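Local coordinates for uncharacterized protein (Mycobacterium avium subsp. paratuberculosis, PDB 4R9Z), which probably hydrolyses fatty acyl-CoA thioesters, as a double hot-dog member of the acyl-CoA thioesterase II family, at residues S242-S245 and A250-S253. Residues are numbered along the deposited sequence; the frame is centred on the assembly and turned at random.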
loop_
_atom_site.group_PDB
_atom_site.type_symbol
_atom_site.label_atom_id
_atom_site.label_comp_id
_atom_site.label_asym_id
_atom_site.label_seq_id
_atom_site.Cartn_x
_atom_site.Cartn_y
_atom_site.Cartn_z
ATOM N N SER B 242 11.474 -9.926 -4.398
ATOM C CA SER B 242 10.265 -10.611 -3.945
ATOM C C SER B 242 10.500 -11.209 -2.567
ATOM O O SER B 242 10.936 -12.352 -2.451
ATOM C CB SER B 242 9.846 -11.705 -4.929
ATOM O OG SER B 242 8.582 -12.248 -4.589
ATOM N N PRO B 243 10.207 -10.436 -1.512
ATOM C CA PRO B 243 10.497 -10.870 -0.142
ATOM C C PRO B 243 9.712 -12.101 0.286
ATOM O O PRO B 243 10.261 -12.958 0.975
ATOM C CB PRO B 243 10.091 -9.662 0.707
ATOM C CG PRO B 243 10.034 -8.514 -0.241
ATOM C CD PRO B 243 9.610 -9.092 -1.549
ATOM N N SER B 244 8.455 -12.206 -0.122
ATOM C CA SER B 244 7.613 -13.259 0.431
ATOM C C SER B 244 6.498 -13.724 -0.492
ATOM O O SER B 244 6.050 -12.998 -1.374
ATOM C CB SER B 244 7.019 -12.798 1.764
ATOM O OG SER B 244 6.406 -11.529 1.640
ATOM N N SER B 245 6.082 -14.967 -0.295
ATOM C CA SER B 245 4.931 -15.504 -0.996
ATOM C C SER B 245 4.196 -16.465 -0.072
ATOM O O SER B 245 4.766 -17.447 0.399
ATOM C CB SER B 245 5.352 -16.193 -2.291
ATOM O OG SER B 245 4.229 -16.698 -2.994
ATOM N N ALA B 250 2.094 -13.676 -3.942
ATOM C CA ALA B 250 3.477 -13.249 -3.753
ATOM C C ALA B 250 3.589 -11.735 -3.611
ATOM O O ALA B 250 2.869 -10.989 -4.273
ATOM C CB ALA B 250 4.340 -13.729 -4.909
ATOM N N LEU B 251 4.489 -11.288 -2.734
ATOM C CA LEU B 251 4.819 -9.869 -2.615
ATOM C C LEU B 251 6.043 -9.487 -3.437
ATOM O O LEU B 251 7.014 -10.239 -3.519
ATOM C CB LEU B 251 5.078 -9.471 -1.165
ATOM C CG LEU B 251 3.909 -8.973 -0.315
ATOM C CD1 LEU B 251 4.420 -8.481 1.037
ATOM C CD2 LEU B 251 3.121 -7.890 -1.032
ATOM N N ALA B 252 5.999 -8.295 -4.017
ATOM C CA ALA B 252 7.141 -7.730 -4.721
ATOM C C ALA B 252 7.418 -6.337 -4.179
ATOM O O ALA B 252 6.500 -5.625 -3.793
ATOM C CB ALA B 252 6.881 -7.689 -6.216
ATOM N N SER B 253 8.687 -5.950 -4.148
ATOM C CA SER B 253 9.081 -4.700 -3.517
ATOM C C SER B 253 10.019 -3.925 -4.438
ATOM O O SER B 253 10.838 -4.516 -5.144
ATOM C CB SER B 253 9.745 -4.966 -2.164
ATOM O OG SER B 253 10.071 -3.753 -1.505
#
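L251 is held to 242-245 through both its backbone N-H and its carbonyl oxygen. The N-H gives a hydrogen bond to S244 O, with N and O 2.7 Å apart and an angle of 166° at the hydrogen. The carbonyl oxygen takes a second bond, from a side chain: S242 OG donates to L251 O at 2.8 Å, tilted 23° from the carbonyl plane. S242 OG lies anti to the backbone N (chi1 -172°), which turns the hydroxyl to this oxygen. The same hydroxyl is hydrogen-bonded to Y122 of the second subunit. S244 N stays 4.2 Å from L251 O, so the usual return backbone bond is not made and the S242 hydroxyl takes that oxygen instead. The ring carbon P243 CD sits 3.5 Å from L251 O. S242 CA adds a CA-H...O contact to that oxygen.

S244 OG, set between its own backbone N and carbonyl carbon, rests alongside the leucine branch, 3.7 Å from L251 CD1 and close to L251 CB as well. W225 of the second subunit also packs on L251. S245 and A250 form an antiparallel, non-hydrogen-bonded pair, and their side chains share a face of the sheet. There S245 OG lies in van der Waals contact with A250 CB at 3.5 Å. That hydroxyl is hydrogen-bonded to R211 and only weakly to L249 O. At the other end P243 CG touches S253 CB at 4.0 Å.

The two segments belong to the hairpin of strands 236-246 and 249-258 in the C-terminal hot-dog family region. Strand 236-246 is broken by a bulge or short loop, and P243 departs from extended geometry. S245 also pairs with a strand of the second subunit. The S242 hydroxyl, shared between L251 O and Y122 of the second subunit, is consistent with tying this irregular part of strand 236-246 both to its partner strand and to the dimer interface.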